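Local coordinates for putative chromatin binding protein (Chaetomium thermophilum, PDB 6QP0), which binds ADP and magnesium through its P-loop NTPase domain, the part present here, and probably works as a tRNA-dependent ATPase in tRNA modification by Elongator, at residues A[23-28]-A[243-248]; A[73-78]-A[126-131]; A[152-157]-A[227-232]. All blocks are in the same frame, centred on the assembly; numbering follows the deposited sequence.

Interaction 1 of 3, residues A[23-28]-A[243-248]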
loop_
_atom_site.group_PDB
_atom_site.type_symbol
_atom_site.label_atom_id
_atom_site.label_comp_id
_atom_site.label_asym_id
_atom_site.label_seq_id
_atom_site.Cartn_x
_atom_site.Cartn_y
_atom_site.Cartn_z
ATOM N N TYR A 23 -8.460 8.206 -0.796
ATOM C CA TYR A 23 -9.251 8.290 -2.019
ATOM C C TYR A 23 -10.325 9.362 -1.897
ATOM O O TYR A 23 -10.412 10.269 -2.733
ATOM C CB TYR A 23 -9.881 6.927 -2.323
ATOM C CG TYR A 23 -10.664 6.868 -3.619
ATOM C CD1 TYR A 23 -11.951 7.387 -3.705
ATOM C CD2 TYR A 23 -10.121 6.274 -4.751
ATOM C CE1 TYR A 23 -12.668 7.329 -4.885
ATOM C CE2 TYR A 23 -10.832 6.209 -5.935
ATOM C CZ TYR A 23 -12.103 6.736 -5.997
ATOM O OH TYR A 23 -12.808 6.672 -7.177
ATOM N N ALA A 24 -11.157 9.274 -0.855
ATOM C CA ALA A 24 -12.195 10.275 -0.645
ATOM C C ALA A 24 -11.606 11.677 -0.596
ATOM O O ALA A 24 -12.146 12.610 -1.200
ATOM C CB ALA A 24 -12.965 9.972 0.642
ATOM N N TYR A 25 -10.490 11.846 0.119
ATOM C CA TYR A 25 -9.820 13.142 0.146
ATOM C C TYR A 25 -9.411 13.569 -1.258
ATOM O O TYR A 25 -9.723 14.679 -1.700
ATOM C CB TYR A 25 -8.599 13.084 1.064
ATOM C CG TYR A 25 -7.715 14.306 0.967
ATOM C CD1 TYR A 25 -6.708 14.386 0.011
ATOM C CD2 TYR A 25 -7.887 15.381 1.827
ATOM C CE1 TYR A 25 -5.903 15.502 -0.085
ATOM C CE2 TYR A 25 -7.084 16.499 1.737
ATOM C CZ TYR A 25 -6.094 16.554 0.781
ATOM O OH TYR A 25 -5.290 17.666 0.688
ATOM N N LEU A 26 -8.699 12.699 -1.975
ATOM C CA LEU A 26 -8.266 13.038 -3.323
ATOM C C LEU A 26 -9.440 13.247 -4.266
ATOM O O LEU A 26 -9.292 13.941 -5.278
ATOM C CB LEU A 26 -7.342 11.946 -3.859
ATOM C CG LEU A 26 -6.003 11.839 -3.128
ATOM C CD1 LEU A 26 -5.282 10.563 -3.522
ATOM C CD2 LEU A 26 -5.133 13.054 -3.413
ATOM N N GLU A 27 -10.605 12.673 -3.960
ATOM C CA GLU A 27 -11.772 12.884 -4.807
ATOM C C GLU A 27 -12.312 14.300 -4.653
ATOM O O GLU A 27 -12.635 14.959 -5.649
ATOM C CB GLU A 27 -12.850 11.853 -4.478
ATOM C CG GLU A 27 -13.885 11.664 -5.574
ATOM C CD GLU A 27 -14.811 10.495 -5.302
ATOM O OE1 GLU A 27 -15.143 10.261 -4.121
ATOM O OE2 GLU A 27 -15.197 9.804 -6.268
ATOM N N GLU A 28 -12.409 14.795 -3.414
ATOM C CA GLU A 28 -12.874 16.163 -3.207
ATOM C C GLU A 28 -11.874 17.167 -3.766
ATOM O O GLU A 28 -12.265 18.213 -4.295
ATOM C CB GLU A 28 -13.118 16.426 -1.718
ATOM C CG GLU A 28 -11.897 16.924 -0.949
ATOM C CD GLU A 28 -12.141 17.034 0.548
ATOM O OE1 GLU A 28 -12.386 18.157 1.035
ATOM O OE2 GLU A 28 -12.088 15.993 1.238
ATOM N N VAL A 243 -1.583 15.483 6.746
ATOM C CA VAL A 243 -0.704 14.643 5.940
ATOM C C VAL A 243 -1.168 14.629 4.484
ATOM O O VAL A 243 -0.365 14.771 3.557
ATOM C CB VAL A 243 -0.644 13.212 6.505
ATOM C CG1 VAL A 243 0.215 12.330 5.596
ATOM C CG2 VAL A 243 -0.122 13.206 7.927
ATOM N N PHE A 244 -2.472 14.424 4.271
ATOM C CA PHE A 244 -2.989 14.316 2.909
ATOM C C PHE A 244 -2.660 15.562 2.090
ATOM O O PHE A 244 -2.389 15.465 0.885
ATOM C CB PHE A 244 -4.501 14.084 2.932
ATOM C CG PHE A 244 -4.911 12.724 3.434
ATOM C CD1 PHE A 244 -3.984 11.706 3.591
ATOM C CD2 PHE A 244 -6.235 12.465 3.740
ATOM C CE1 PHE A 244 -4.371 10.462 4.047
ATOM C CE2 PHE A 244 -6.625 11.225 4.196
ATOM C CZ PHE A 244 -5.693 10.222 4.349
ATOM N N ASP A 245 -2.690 16.742 2.721
ATOM C CA ASP A 245 -2.369 17.976 2.010
ATOM C C ASP A 245 -0.908 17.993 1.566
ATOM O O ASP A 245 -0.596 18.443 0.457
ATOM C CB ASP A 245 -2.676 19.188 2.895
ATOM C CG ASP A 245 -4.158 19.548 2.915
ATOM O OD1 ASP A 245 -4.665 20.068 1.898
ATOM O OD2 ASP A 245 -4.818 19.302 3.946
ATOM N N LYS A 246 0.002 17.517 2.422
ATOM C CA LYS A 246 1.407 17.443 2.036
ATOM C C LYS A 246 1.613 16.406 0.936
ATOM O O LYS A 246 2.453 16.597 0.047
ATOM C CB LYS A 246 2.270 17.127 3.258
ATOM C CG LYS A 246 2.334 18.250 4.295
ATOM C CD LYS A 246 2.578 17.687 5.688
ATOM C CE LYS A 246 2.854 18.771 6.724
ATOM N NZ LYS A 246 2.029 20.004 6.564
ATOM N N ILE A 247 0.850 15.308 0.970
ATOM C CA ILE A 247 0.869 14.368 -0.148
ATOM C C ILE A 247 0.444 15.074 -1.430
ATOM O O ILE A 247 1.057 14.899 -2.488
ATOM C CB ILE A 247 -0.031 13.149 0.137
ATOM C CG1 ILE A 247 0.471 12.354 1.345
ATOM C CG2 ILE A 247 -0.099 12.257 -1.106
ATOM C CD1 ILE A 247 -0.491 11.273 1.816
ATOM N N TRP A 248 -0.610 15.891 -1.353
ATOM C CA TRP A 248 -1.095 16.580 -2.542
ATOM C C TRP A 248 -0.050 17.552 -3.076
ATOM O O TRP A 248 0.248 17.568 -4.276
ATOM C CB TRP A 248 -2.397 17.315 -2.235
ATOM C CG TRP A 248 -2.960 18.009 -3.428
ATOM C CD1 TRP A 248 -2.747 19.303 -3.803
ATOM C CD2 TRP A 248 -3.826 17.441 -4.417
ATOM N NE1 TRP A 248 -3.431 19.578 -4.961
ATOM C CE2 TRP A 248 -4.101 18.452 -5.359
ATOM C CE3 TRP A 248 -4.398 16.179 -4.596
ATOM C CZ2 TRP A 248 -4.924 18.239 -6.463
ATOM C CZ3 TRP A 248 -5.215 15.969 -5.691
ATOM C CH2 TRP A 248 -5.470 16.993 -6.611
#

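Interaction 2 of 3, residues A[73-78]-A[126-131]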
loop_
_atom_site.group_PDB
_atom_site.type_symbol
_atom_site.label_atom_id
_atom_site.label_comp_id
_atom_site.label_asym_id
_atom_site.label_seq_id
_atom_site.Cartn_x
_atom_site.Cartn_y
_atom_site.Cartn_z
ATOM N N LEU A 73 -8.330 9.370 -10.736
ATOM C CA LEU A 73 -8.048 8.706 -9.468
ATOM C C LEU A 73 -8.199 7.200 -9.635
ATOM O O LEU A 73 -9.257 6.722 -10.057
ATOM C CB LEU A 73 -8.983 9.223 -8.375
ATOM C CG LEU A 73 -8.724 8.727 -6.953
ATOM C CD1 LEU A 73 -7.309 9.059 -6.505
ATOM C CD2 LEU A 73 -9.748 9.332 -6.002
ATOM N N HIS A 74 -7.145 6.460 -9.294
ATOM C CA HIS A 74 -7.139 5.007 -9.383
ATOM C C HIS A 74 -6.796 4.404 -8.026
ATOM O O HIS A 74 -5.991 4.953 -7.269
ATOM C CB HIS A 74 -6.126 4.509 -10.426
ATOM C CG HIS A 74 -6.263 5.161 -11.765
ATOM N ND1 HIS A 74 -7.060 4.649 -12.766
ATOM C CD2 HIS A 74 -5.695 6.281 -12.273
ATOM C CE1 HIS A 74 -6.982 5.428 -13.830
ATOM N NE2 HIS A 74 -6.159 6.426 -13.558
ATOM N N TYR A 75 -7.411 3.259 -7.732
ATOM C CA TYR A 75 -7.163 2.518 -6.504
ATOM C C TYR A 75 -6.878 1.063 -6.848
ATOM O O TYR A 75 -7.660 0.429 -7.564
ATOM C CB TYR A 75 -8.357 2.606 -5.549
ATOM C CG TYR A 75 -8.269 1.651 -4.378
ATOM C CD1 TYR A 75 -7.535 1.976 -3.245
ATOM C CD2 TYR A 75 -8.921 0.427 -4.407
ATOM C CE1 TYR A 75 -7.451 1.106 -2.177
ATOM C CE2 TYR A 75 -8.843 -0.449 -3.341
ATOM C CZ TYR A 75 -8.108 -0.104 -2.230
ATOM O OH TYR A 75 -8.026 -0.973 -1.167
ATOM N N ILE A 76 -5.768 0.539 -6.332
ATOM C CA ILE A 76 -5.346 -0.831 -6.587
ATOM C C ILE A 76 -4.991 -1.487 -5.261
ATOM O O ILE A 76 -4.437 -0.840 -4.367
ATOM C CB ILE A 76 -4.143 -0.888 -7.553
ATOM C CG1 ILE A 76 -4.453 -0.129 -8.845
ATOM C CG2 ILE A 76 -3.778 -2.336 -7.861
ATOM C CD1 ILE A 76 -3.246 0.078 -9.739
ATOM N N SER A 77 -5.299 -2.776 -5.139
ATOM C CA SER A 77 -4.989 -3.530 -3.937
ATOM C C SER A 77 -4.863 -5.001 -4.302
ATOM O O SER A 77 -5.211 -5.419 -5.410
ATOM C CB SER A 77 -6.060 -3.330 -2.858
ATOM O OG SER A 77 -7.270 -3.975 -3.218
ATOM N N ASP A 78 -4.350 -5.791 -3.355
ATOM C CA ASP A 78 -4.328 -7.238 -3.536
ATOM C C ASP A 78 -5.730 -7.769 -3.810
ATOM O O ASP A 78 -5.915 -8.667 -4.641
ATOM C CB ASP A 78 -3.730 -7.918 -2.302
ATOM C CG ASP A 78 -2.248 -7.624 -2.126
ATOM O OD1 ASP A 78 -1.740 -6.677 -2.761
ATOM O OD2 ASP A 78 -1.588 -8.350 -1.354
ATOM N N ILE A 126 -3.531 9.837 -10.711
ATOM C CA ILE A 126 -3.100 9.575 -9.343
ATOM C C ILE A 126 -3.485 8.147 -8.988
ATOM O O ILE A 126 -4.651 7.756 -9.118
ATOM C CB ILE A 126 -3.730 10.581 -8.366
ATOM C CG1 ILE A 126 -3.344 12.009 -8.761
ATOM C CG2 ILE A 126 -3.284 10.282 -6.939
ATOM C CD1 ILE A 126 -4.104 13.081 -8.016
ATOM N N VAL A 127 -2.504 7.367 -8.540
ATOM C CA VAL A 127 -2.679 5.943 -8.280
ATOM C C VAL A 127 -2.362 5.670 -6.817
ATOM O O VAL A 127 -1.281 6.026 -6.332
ATOM C CB VAL A 127 -1.783 5.090 -9.198
ATOM C CG1 VAL A 127 -1.871 3.619 -8.821
ATOM C CG2 VAL A 127 -2.168 5.295 -10.655
ATOM N N ILE A 128 -3.303 5.035 -6.124
ATOM C CA ILE A 128 -3.122 4.602 -4.744
ATOM C C ILE A 128 -2.893 3.097 -4.752
ATOM O O ILE A 128 -3.785 2.331 -5.136
ATOM C CB ILE A 128 -4.339 4.956 -3.875
ATOM C CG1 ILE A 128 -4.590 6.463 -3.879
ATOM C CG2 ILE A 128 -4.136 4.443 -2.459
ATOM C CD1 ILE A 128 -5.936 6.852 -3.299
ATOM N N LEU A 129 -1.713 2.667 -4.313
ATOM C CA LEU A 129 -1.364 1.249 -4.260
ATOM C C LEU A 129 -1.498 0.789 -2.810
ATOM O O LEU A 129 -0.606 1.014 -1.989
ATOM C CB LEU A 129 0.040 1.012 -4.805
ATOM C CG LEU A 129 0.447 -0.450 -4.993
ATOM C CD1 LEU A 129 -0.445 -1.127 -6.017
ATOM C CD2 LEU A 129 1.908 -0.562 -5.403
ATOM N N ASP A 130 -2.623 0.146 -2.503
ATOM C CA ASP A 130 -2.909 -0.363 -1.162
ATOM C C ASP A 130 -2.427 -1.806 -1.093
ATOM O O ASP A 130 -3.139 -2.744 -1.456
ATOM C CB ASP A 130 -4.398 -0.242 -0.858
ATOM C CG ASP A 130 -4.814 -0.998 0.395
ATOM O OD1 ASP A 130 -3.938 -1.475 1.144
ATOM O OD2 ASP A 130 -6.036 -1.121 0.625
ATOM N N SER A 131 -1.199 -1.986 -0.615
ATOM C CA SER A 131 -0.640 -3.316 -0.427
ATOM C C SER A 131 0.469 -3.228 0.609
ATOM O O SER A 131 0.967 -2.142 0.918
ATOM C CB SER A 131 -0.109 -3.899 -1.740
ATOM O OG SER A 131 0.421 -5.197 -1.538
HETATM O O HOH W 1 -3.816 -4.952 -0.314
#

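Interaction 3 of 3, residues A[152-157]-A[227-232]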
loop_
_atom_site.group_PDB
_atom_site.type_symbol
_atom_site.label_atom_id
_atom_site.label_comp_id
_atom_site.label_asym_id
_atom_site.label_seq_id
_atom_site.Cartn_x
_atom_site.Cartn_y
_atom_site.Cartn_z
ATOM N N PRO A 152 5.438 12.077 -10.062
ATOM C CA PRO A 152 6.023 11.936 -8.727
ATOM C C PRO A 152 5.532 10.683 -8.017
ATOM O O PRO A 152 4.465 10.141 -8.312
ATOM C CB PRO A 152 5.561 13.200 -7.987
ATOM C CG PRO A 152 5.029 14.119 -9.047
ATOM C CD PRO A 152 4.523 13.231 -10.138
ATOM N N SER A 153 6.335 10.234 -7.055
ATOM C CA SER A 153 5.989 9.104 -6.206
ATOM C C SER A 153 6.280 9.446 -4.752
ATOM O O SER A 153 7.146 10.272 -4.452
ATOM C CB SER A 153 6.767 7.844 -6.598
ATOM O OG SER A 153 8.162 8.090 -6.602
ATOM N N CYS A 154 5.547 8.795 -3.851
ATOM C CA CYS A 154 5.766 8.960 -2.422
ATOM C C CYS A 154 5.359 7.675 -1.718
ATOM O O CYS A 154 4.803 6.755 -2.326
ATOM C CB CYS A 154 4.990 10.160 -1.864
ATOM S SG CYS A 154 3.193 9.940 -1.763
ATOM N N VAL A 155 5.648 7.621 -0.421
ATOM C CA VAL A 155 5.335 6.469 0.414
ATOM C C VAL A 155 4.495 6.941 1.593
ATOM O O VAL A 155 4.786 7.979 2.201
ATOM C CB VAL A 155 6.613 5.756 0.902
ATOM C CG1 VAL A 155 6.255 4.566 1.777
ATOM C CG2 VAL A 155 7.465 5.320 -0.285
ATOM N N LEU A 156 3.452 6.177 1.911
ATOM C CA LEU A 156 2.545 6.491 3.014
ATOM C C LEU A 156 2.459 5.268 3.922
ATOM O O LEU A 156 1.783 4.287 3.594
ATOM C CB LEU A 156 1.167 6.890 2.494
ATOM C CG LEU A 156 0.054 6.950 3.540
ATOM C CD1 LEU A 156 0.426 7.898 4.673
ATOM C CD2 LEU A 156 -1.259 7.369 2.897
ATOM N N GLN A 157 3.134 5.331 5.066
ATOM C CA GLN A 157 3.126 4.231 6.020
ATOM C C GLN A 157 1.957 4.369 6.985
ATOM O O GLN A 157 1.577 5.480 7.372
ATOM C CB GLN A 157 4.441 4.176 6.798
ATOM C CG GLN A 157 4.595 2.929 7.653
ATOM C CD GLN A 157 5.974 2.816 8.267
ATOM O OE1 GLN A 157 6.748 3.772 8.259
ATOM N NE2 GLN A 157 6.291 1.643 8.800
ATOM N N PRO A 227 9.269 11.101 -0.784
ATOM C CA PRO A 227 8.842 11.649 0.514
ATOM C C PRO A 227 7.985 10.668 1.314
ATOM O O PRO A 227 7.032 10.106 0.779
ATOM C CB PRO A 227 8.035 12.895 0.125
ATOM C CG PRO A 227 7.621 12.665 -1.289
ATOM C CD PRO A 227 8.715 11.860 -1.919
ATOM N N LEU A 228 8.335 10.464 2.581
ATOM C CA LEU A 228 7.644 9.513 3.440
ATOM C C LEU A 228 6.582 10.224 4.266
ATOM O O LEU A 228 6.793 11.344 4.738
ATOM C CB LEU A 228 8.629 8.797 4.367
ATOM C CG LEU A 228 8.011 7.807 5.358
ATOM C CD1 LEU A 228 7.241 6.715 4.627
ATOM C CD2 LEU A 228 9.078 7.197 6.257
ATOM N N PHE A 229 5.440 9.563 4.436
ATOM C CA PHE A 229 4.363 10.055 5.283
ATOM C C PHE A 229 3.834 8.893 6.110
ATOM O O PHE A 229 3.812 7.747 5.654
ATOM C CB PHE A 229 3.226 10.673 4.463
ATOM C CG PHE A 229 3.684 11.711 3.480
ATOM C CD1 PHE A 229 3.731 13.048 3.836
ATOM C CD2 PHE A 229 4.065 11.350 2.198
ATOM C CE1 PHE A 229 4.150 14.006 2.933
ATOM C CE2 PHE A 229 4.486 12.302 1.292
ATOM C CZ PHE A 229 4.529 13.632 1.660
ATOM N N LEU A 230 3.414 9.198 7.335
ATOM C CA LEU A 230 2.934 8.183 8.262
ATOM C C LEU A 230 1.605 8.614 8.864
ATOM O O LEU A 230 1.323 9.808 9.001
ATOM C CB LEU A 230 3.955 7.924 9.380
ATOM C CG LEU A 230 5.338 7.441 8.938
ATOM C CD1 LEU A 230 6.231 8.604 8.533
ATOM C CD2 LEU A 230 5.995 6.617 10.037
ATOM N N LEU A 231 0.789 7.623 9.222
ATOM C CA LEU A 231 -0.518 7.863 9.836
ATOM C C LEU A 231 -0.745 6.784 10.891
ATOM O O LEU A 231 -1.039 5.633 10.555
ATOM C CB LEU A 231 -1.637 7.853 8.802
ATOM C CG LEU A 231 -1.688 8.986 7.778
ATOM C CD1 LEU A 231 -2.815 8.735 6.781
ATOM C CD2 LEU A 231 -1.870 10.324 8.464
ATOM N N ALA A 232 -0.604 7.154 12.158
ATOM C CA ALA A 232 -0.982 6.265 13.242
ATOM C C ALA A 232 -2.501 6.225 13.367
ATOM O O ALA A 232 -3.211 7.129 12.916
ATOM C CB ALA A 232 -0.353 6.715 14.560
#

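Interaction 1 of 3, residues A[23-28]-A[243-248]
Tyr25 and Phe244 lead a buried helix-to-helix packing contact on one side of the parallel sheet, where helix 15-31 meets helix 237-250; the short segments cross at -58°, their axes 10.8 Å apart. Phe244 comes in with its methylene: CB sits over the middle of the Tyr25 ring, 3.4 Å from the ring centroid, a CH-pi contact. The two side chains run antiparallel past one another, their rings turned obliquely, and Phe244 CD2 ends 3.6 Å from Tyr25 CB. Because Tyr25 holds CG anti to its backbone N (chi1 170°), the phenol spans the gap and its OH donates to Asp245 OD1 at 2.8 Å, arriving from above the carboxylate plane. Arg29 forms a salt bridge to the same OD1. In this P-loop NTPase fold the contact joins the P-loop helix to the helix after the last strand; the Phe244 side chain is about 10 Å from the bound ADP. Farther along the two helices, Leu26 CD2 meets the Trp248 indole at its edge, 3.4 Å from CE3. Ile126 of strand 125-130 touches both of these side chains, and Arg29 makes a cation-pi contact with Trp248.

Interaction 2 of 3, residues A[73-78]-A[126-131]
Ile76 packs against both Val127 and Leu129 in the apolar centre of this parallel strand pair: its CD1 lies 3.9 Å from Val127 CG1, while its CG2 lies 4.0 Å from Leu129 CD1. Helix 106-120, which links the two strands in a beta-alpha-beta crossover, covers this face with Ala116 and Val120. On the other face Leu73 CD1 reaches over to Ile128 CD1 at 4.1 Å, beneath helix 15-31. Between the faces runs the parallel ladder: His74 bonds through N and O to Ile126 O and Ile128 N, and Ile76 in the same way to Ile128 O and Asp130 N. The chemistry turns polar toward the C-terminal ends. A chi1 of 169° swings the Tyr75 ring away from its own N and along the sheet, so that CE1 passes 3.6 Å from Asp130 CB and OH donates to Asp130 OD2 at 2.7 Å. That bond comes in on the anti side of the carboxylate, 18° out of its plane, and Thr16 OG1 is hydrogen-bonded to the same oxygen. A phenylalanine in place of Tyr75 would lack the hydroxyl, and the Asp130 carboxylate, with Thr16 as its remaining partner of these two at OD2, would probably be freer to turn. Farther on, a water accepts from Asp78 N and donates to Asp130 O, bridging the separating chains. Asp130 and Thr16 make up the protein's part of the magnesium site, consistent with a Walker B-like aspartate, so Tyr75 probably serves as a second-shell residue that helps to orient a metal-site carboxylate.

Interaction 3 of 3, residues A[152-157]-A[227-232]
The Phe229 ring is met across this strand pair at its edge: Cys154 CB lies near the ring plane, 3.8 Å from CE2, and Val155 O also sits by the rim. From beyond the pair, Val243 and Lys246 of helix 237-250 pack on the phenylalanine. Beside it the puckered Pro227 ring, which follows a cis peptide bond, sets its CG 3.7 Å from Cys154 CB. This is the parallel pairing at one border of the P-loop NTPase sheet, where strand 228-231 is outermost and strand 153-158 joins it to the central strand 4-9. With chi1 at 71°, Cys154 SG stands between its backbone N and carbonyl carbon, 4.1 Å from Phe229 CE2, an oblique sulfur-aromatic contact, with CB rather than SG the closer to CE2. Four backbone bonds zip the strands together; that from Val155 N to Pro227 O is almost straight at the hydrogen (177°). Leu156 CD1 touches both Phe229 CB and Leu231 CG, 3.9 Å from each. On the other face Gln157 lies alongside Leu230, its OE1 3.4 Å from Leu230 CD2, while Glu217 takes NE2 in a hydrogen bond. Earlier along that face, Leu228 directs its CD1 methyl back to Val155 CG1 at 3.7 Å.

Interactions 2 and 3 lie in the same parallel sheet, on either side of its central strand 4-9, and do not touch; interaction 1 packs two helices against that sheet and meets both. Tyr23 and Leu26 reach Leu73 and Ile128 of interaction 2, while Val243, Phe244 and Lys246 cover Phe229 and Leu231 of interaction 3. Interactions 1 and 2 are buried, whereas interaction 3 is partly open, with Leu230 exposed. Interaction 1 is made mostly by side chains; the strand pairs add regular backbone ladders. Interactions 1 and 2 each contain a tyrosine-to-aspartate hydrogen bond, but that of 243-248 joins helices, whereas that of interaction 2 ends on an aspartate of the magnesium site.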